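Local coordinates for Myo-inositol-1-phosphate synthase-related protein (Thermotoga maritima MSB8, PDB 3CIN) that is of unassigned function but is related to the myo-inositol-1-phosphate synthases and binds nicotinamide-adenine-dinucleotide in a four-subunit assembly, at residues P227-V232 and V246-I251; S234-R239 and I308-F313. One frame throughout, in Å; residues are numbered along the deposited sequence.

Contact 1 (P227-V232 and V246-I251)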
loop_
_atom_site.group_PDB
_atom_site.type_symbol
_atom_site.label_atom_id
_atom_site.label_comp_id
_atom_site.label_asym_id
_atom_site.label_seq_id
_atom_site.Cartn_x
_atom_site.Cartn_y
_atom_site.Cartn_z
ATOM N N PRO A 227 1.052 -17.048 4.212
ATOM C CA PRO A 227 1.460 -17.615 2.921
ATOM C C PRO A 227 1.931 -16.586 1.873
ATOM O O PRO A 227 2.808 -16.899 1.037
ATOM C CB PRO A 227 0.204 -18.359 2.470
ATOM C CG PRO A 227 -0.413 -18.746 3.754
ATOM C CD PRO A 227 -0.317 -17.463 4.552
ATOM N N PHE A 228 1.376 -15.384 1.896
ATOM C CA PHE A 228 1.843 -14.319 1.020
ATOM C C PHE A 228 3.246 -13.886 1.430
ATOM O O PHE A 228 4.135 -13.764 0.564
ATOM C CB PHE A 228 0.897 -13.111 1.048
ATOM C CG PHE A 228 -0.349 -13.334 0.254
ATOM C CD1 PHE A 228 -0.284 -13.373 -1.134
ATOM C CD2 PHE A 228 -1.565 -13.537 0.889
ATOM C CE1 PHE A 228 -1.443 -13.597 -1.888
ATOM C CE2 PHE A 228 -2.736 -13.771 0.153
ATOM C CZ PHE A 228 -2.668 -13.801 -1.240
ATOM N N THR A 229 3.485 -13.702 2.728
ATOM C CA THR A 229 4.863 -13.377 3.207
ATOM C C THR A 229 5.868 -14.451 2.768
ATOM O O THR A 229 6.942 -14.143 2.237
ATOM C CB THR A 229 4.855 -13.274 4.708
ATOM O OG1 THR A 229 3.918 -12.255 5.071
ATOM C CG2 THR A 229 6.234 -13.038 5.306
ATOM N N ALA A 230 5.455 -15.708 2.887
ATOM C CA ALA A 230 6.303 -16.816 2.560
ATOM C C ALA A 230 6.647 -16.831 1.061
ATOM O O ALA A 230 7.775 -17.083 0.687
ATOM C CB ALA A 230 5.685 -18.154 3.005
ATOM N N ASP A 231 5.669 -16.542 0.221
ATOM C CA ASP A 231 5.880 -16.434 -1.213
ATOM C C ASP A 231 6.909 -15.350 -1.556
ATOM O O ASP A 231 7.834 -15.570 -2.362
ATOM C CB ASP A 231 4.587 -16.059 -1.879
ATOM C CG ASP A 231 3.449 -17.020 -1.604
ATOM O OD1 ASP A 231 3.676 -18.231 -1.339
ATOM O OD2 ASP A 231 2.284 -16.547 -1.712
ATOM N N VAL A 232 6.769 -14.166 -0.965
ATOM C CA VAL A 232 7.763 -13.132 -1.192
ATOM C C VAL A 232 9.128 -13.584 -0.707
ATOM O O VAL A 232 10.119 -13.419 -1.416
ATOM C CB VAL A 232 7.376 -11.796 -0.547
ATOM C CG1 VAL A 232 8.421 -10.661 -0.803
ATOM C CG2 VAL A 232 5.983 -11.304 -1.067
ATOM N N VAL A 246 11.006 -8.330 8.454
ATOM C CA VAL A 246 9.707 -8.708 7.947
ATOM C C VAL A 246 8.686 -8.324 8.991
ATOM O O VAL A 246 8.801 -8.779 10.133
ATOM C CB VAL A 246 9.616 -10.220 7.775
ATOM C CG1 VAL A 246 8.233 -10.608 7.255
ATOM C CG2 VAL A 246 10.705 -10.722 6.873
ATOM N N ALA A 247 7.710 -7.480 8.628
ATOM C CA ALA A 247 6.613 -7.113 9.535
ATOM C C ALA A 247 5.316 -7.463 8.892
ATOM O O ALA A 247 5.106 -7.142 7.706
ATOM C CB ALA A 247 6.617 -5.656 9.821
ATOM N N GLN A 248 4.430 -8.105 9.644
ATOM C CA GLN A 248 3.155 -8.580 9.087
ATOM C C GLN A 248 2.095 -8.148 10.051
ATOM O O GLN A 248 2.296 -8.284 11.275
ATOM C CB GLN A 248 3.198 -10.094 8.930
ATOM C CG GLN A 248 1.940 -10.650 8.370
ATOM C CD GLN A 248 2.021 -12.128 8.242
ATOM O OE1 GLN A 248 2.784 -12.624 7.455
ATOM N NE2 GLN A 248 1.227 -12.851 9.033
ATOM N N PHE A 249 1.028 -7.539 9.550
ATOM C CA PHE A 249 -0.085 -7.122 10.386
ATOM C C PHE A 249 -1.298 -7.779 9.841
ATOM O O PHE A 249 -1.454 -7.776 8.623
ATOM C CB PHE A 249 -0.228 -5.623 10.289
ATOM C CG PHE A 249 -1.405 -5.023 11.041
ATOM C CD1 PHE A 249 -1.539 -5.183 12.414
ATOM C CD2 PHE A 249 -2.340 -4.230 10.380
ATOM C CE1 PHE A 249 -2.604 -4.572 13.111
ATOM C CE2 PHE A 249 -3.401 -3.651 11.063
ATOM C CZ PHE A 249 -3.516 -3.807 12.437
ATOM N N ASN A 250 -2.154 -8.341 10.710
ATOM C CA ASN A 250 -3.378 -8.993 10.240
ATOM C C ASN A 250 -4.496 -8.716 11.241
ATOM O O ASN A 250 -4.286 -8.833 12.436
ATOM C CB ASN A 250 -3.169 -10.479 9.990
ATOM C CG ASN A 250 -2.026 -11.067 10.819
ATOM O OD1 ASN A 250 -0.830 -10.740 10.609
ATOM N ND2 ASN A 250 -2.373 -11.918 11.768
ATOM N N ILE A 251 -5.653 -8.292 10.764
ATOM C CA ILE A 251 -6.752 -7.907 11.633
ATOM C C ILE A 251 -8.072 -8.258 10.951
ATOM O O ILE A 251 -8.191 -8.163 9.732
ATOM C CB ILE A 251 -6.680 -6.441 12.002
ATOM C CG1 ILE A 251 -7.655 -6.032 13.048
ATOM C CG2 ILE A 251 -6.851 -5.429 10.772
ATOM C CD1 ILE A 251 -7.306 -4.704 13.628
#
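T229 on the helix and Q248 on the strand meet through their side chains, with V246 beside them. CB of T229 points toward the strand and lies 3.5 Å from OE1 of Q248. From there the side chain splits. OG1 sits beside the backbone N of T229 and donates a hydrogen bond to OE1 of Q248, 2.7 Å away. The C=O...donor angle is 143°, and the donor is tilted 19° from the carbonyl plane. The other branch, CG2, is anti to the backbone N and points at the valine. Its tip meets CG1 of V246 at 3.7 Å, methyl to methyl. CG2 also passes 4.1 Å from OE1 of Q248.

Helix 225-238 here lies against one face of the mixed four-stranded sheet, in the part of the chain assigned to the myo-inositol-1-phosphate synthase family. On the far face A247 packs on L295 of the second subunit.

Q248 reaches the helix because its chain is fully extended, with CG anti to the backbone N (chi1 180°) and CD anti in turn. The amide at its end is buried and held through both of its polar atoms, which should limit its rotation. OE1 accepts the hydrogen bond from T229. NE2 is hydrogen-bonded to OG1 of T226, also on the helix, and makes a weak bond of 3.3 Å to OD1 of N250, two residues along the strand. N250 is held in its own right, since its ND2 bonds to T292 OG1 and K290 O on the neighbouring strand 287-294.

Contact 2 (S234-R239 and I308-F313)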
loop_
_atom_site.group_PDB
_atom_site.type_symbol
_atom_site.label_atom_id
_atom_site.label_comp_id
_atom_site.label_asym_id
_atom_site.label_seq_id
_atom_site.Cartn_x
_atom_site.Cartn_y
_atom_site.Cartn_z
ATOM N N SER A 234 10.352 -16.514 -0.550
ATOM C CA SER A 234 10.875 -17.524 -1.458
ATOM C C SER A 234 11.536 -16.848 -2.664
ATOM O O SER A 234 12.631 -17.238 -3.062
ATOM C CB SER A 234 9.794 -18.506 -1.897
ATOM O OG SER A 234 9.321 -19.286 -0.775
ATOM N N HIS A 235 10.870 -15.854 -3.243
ATOM C CA HIS A 235 11.355 -14.974 -4.351
ATOM C C HIS A 235 12.693 -14.355 -4.003
ATOM O O HIS A 235 13.665 -14.341 -4.758
ATOM C CB HIS A 235 10.316 -13.818 -4.561
ATOM C CG HIS A 235 10.424 -13.099 -5.883
ATOM N ND1 HIS A 235 10.843 -11.789 -6.004
ATOM C CD2 HIS A 235 10.140 -13.514 -7.141
ATOM C CE1 HIS A 235 10.820 -11.433 -7.281
ATOM N NE2 HIS A 235 10.401 -12.464 -7.989
ATOM N N LEU A 236 12.715 -13.725 -2.837
ATOM C CA LEU A 236 13.932 -13.081 -2.418
ATOM C C LEU A 236 15.089 -14.007 -2.197
ATOM O O LEU A 236 16.199 -13.648 -2.542
ATOM C CB LEU A 236 13.692 -12.259 -1.149
ATOM C CG LEU A 236 12.627 -11.165 -1.372
ATOM C CD1 LEU A 236 12.294 -10.520 0.020
ATOM C CD2 LEU A 236 13.011 -10.166 -2.446
ATOM N N ALA A 237 14.825 -15.158 -1.563
ATOM C CA ALA A 237 15.849 -16.216 -1.328
ATOM C C ALA A 237 16.520 -16.650 -2.647
ATOM O O ALA A 237 17.744 -16.705 -2.742
ATOM C CB ALA A 237 15.206 -17.436 -0.664
ATOM N N GLN A 238 15.697 -16.897 -3.667
ATOM C CA GLN A 238 16.180 -17.268 -5.008
ATOM C C GLN A 238 17.196 -16.339 -5.620
ATOM O O GLN A 238 18.135 -16.779 -6.288
ATOM C CB GLN A 238 14.997 -17.325 -5.988
ATOM C CG GLN A 238 14.204 -18.453 -5.735
ATOM C CD GLN A 238 13.346 -18.826 -6.859
ATOM O OE1 GLN A 238 12.838 -17.969 -7.657
ATOM N NE2 GLN A 238 13.109 -20.124 -6.935
ATOM N N ARG A 239 17.008 -15.051 -5.367
ATOM C CA ARG A 239 17.822 -13.989 -5.896
ATOM C C ARG A 239 18.942 -13.601 -4.961
ATOM O O ARG A 239 19.689 -12.687 -5.250
ATOM C CB ARG A 239 16.947 -12.783 -6.213
ATOM C CG ARG A 239 16.109 -12.989 -7.473
ATOM C CD ARG A 239 14.666 -12.653 -7.308
ATOM N NE ARG A 239 14.022 -12.833 -8.608
ATOM C CZ ARG A 239 13.218 -13.836 -8.982
ATOM N NH1 ARG A 239 12.827 -14.802 -8.195
ATOM N NH2 ARG A 239 12.757 -13.838 -10.209
ATOM N N ILE A 308 8.588 -5.670 3.944
ATOM C CA ILE A 308 9.849 -6.450 3.908
ATOM C C ILE A 308 10.876 -5.547 3.310
ATOM O O ILE A 308 10.630 -4.900 2.313
ATOM C CB ILE A 308 9.693 -7.772 3.096
ATOM C CG1 ILE A 308 8.725 -8.706 3.818
ATOM C CG2 ILE A 308 11.027 -8.515 2.960
ATOM C CD1 ILE A 308 8.249 -9.925 2.967
ATOM N N GLU A 309 12.028 -5.433 3.973
ATOM C CA GLU A 309 13.145 -4.731 3.392
ATOM C C GLU A 309 14.330 -5.643 3.246
ATOM O O GLU A 309 14.545 -6.540 4.053
ATOM C CB GLU A 309 13.506 -3.445 4.103
ATOM C CG GLU A 309 13.693 -3.491 5.471
ATOM C CD GLU A 309 14.094 -2.113 6.019
ATOM O OE1 GLU A 309 13.983 -1.087 5.278
ATOM O OE2 GLU A 309 14.538 -2.080 7.189
ATOM N N TYR A 310 15.054 -5.448 2.160
ATOM C CA TYR A 310 16.106 -6.376 1.803
ATOM C C TYR A 310 17.238 -5.697 1.091
ATOM O O TYR A 310 17.092 -4.615 0.542
ATOM C CB TYR A 310 15.541 -7.523 0.971
ATOM C CG TYR A 310 14.851 -7.103 -0.314
ATOM C CD1 TYR A 310 13.477 -6.826 -0.353
ATOM C CD2 TYR A 310 15.577 -7.046 -1.510
ATOM C CE1 TYR A 310 12.920 -6.423 -1.524
ATOM C CE2 TYR A 310 14.979 -6.690 -2.698
ATOM C CZ TYR A 310 13.643 -6.404 -2.688
ATOM O OH TYR A 310 13.058 -6.013 -3.878
ATOM N N VAL A 311 18.401 -6.343 1.106
ATOM C CA VAL A 311 19.575 -5.806 0.466
ATOM C C VAL A 311 19.769 -6.489 -0.887
ATOM O O VAL A 311 19.754 -7.697 -0.957
ATOM C CB VAL A 311 20.848 -6.090 1.302
ATOM C CG1 VAL A 311 22.090 -5.554 0.624
ATOM C CG2 VAL A 311 20.681 -5.440 2.683
ATOM N N SER A 312 20.009 -5.685 -1.907
ATOM C CA SER A 312 20.179 -6.179 -3.255
ATOM C C SER A 312 21.673 -6.013 -3.583
ATOM O O SER A 312 22.531 -6.030 -2.680
ATOM C CB SER A 312 19.228 -5.392 -4.182
ATOM O OG SER A 312 19.526 -5.459 -5.560
ATOM N N PHE A 313 22.016 -5.892 -4.853
ATOM C CA PHE A 313 23.402 -5.777 -5.290
ATOM C C PHE A 313 24.034 -4.436 -4.959
ATOM O O PHE A 313 23.375 -3.382 -4.935
ATOM C CB PHE A 313 23.386 -6.004 -6.808
ATOM C CG PHE A 313 24.720 -6.124 -7.473
ATOM C CD1 PHE A 313 25.536 -7.216 -7.221
ATOM C CD2 PHE A 313 25.140 -5.189 -8.419
ATOM C CE1 PHE A 313 26.719 -7.320 -7.879
ATOM C CE2 PHE A 313 26.301 -5.327 -9.079
ATOM C CZ PHE A 313 27.096 -6.401 -8.789
#
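L236 is the one residue of its helix segment that touches the strand, and it buries more surface here than either partner, Y310 or I308. The arrangement is a helix-on-sheet packing: the last turn of helix 225-238 lies over the end of strand 301-311, in the mixed four-stranded sheet. No hydrogen bond crosses between the two segments. The main element is a CH-pi contact. CD2 of L236 sits over the centre of the Y310 ring, 3.8 Å from the centroid and only 8° off the ring normal. The methyl group is therefore close to all six ring carbons, with CZ nearest. The tyrosine ring is placed for this by its first torsion: CG lies between the backbone N and the carbonyl carbon (chi1 58°). The leucine and tyrosine side chains cross at about a right angle.

Around the pair, L236 also rests on V243 of strand 242-252 and on R241 in the turn that follows the helix. Y310 packs on D318 and L320 of strand 317-327 and on F228 of the third subunit, so the contact borders on that subunit directly.

The second leucine branch serves two neighbours. CD1 of L236 lies 3.9 Å from CD1 of Y310 and 3.8 Å from CG2 of I308.

How the contacts relate
The two contacts share helix 225-238. Contact 1 uses its earlier turns and contact 2 its last one. Their strands, 242-252 and 301-311, are antiparallel neighbours in the same mixed sheet. The centres are 14 Å apart. Along the chain the segments alternate: both helix pieces come first, then the strand of contact 1, then that of contact 2. I308 joins the two, since its CD1 meets V232 CG1 at 3.8 Å and its CG1 approaches V246 CG1 at 4.0 Å. One helix is thus fastened to two strands, by a hydrogen bond together with apolar packing in contact 1 and by apolar packing alone in contact 2. Both contacts also border the third subunit.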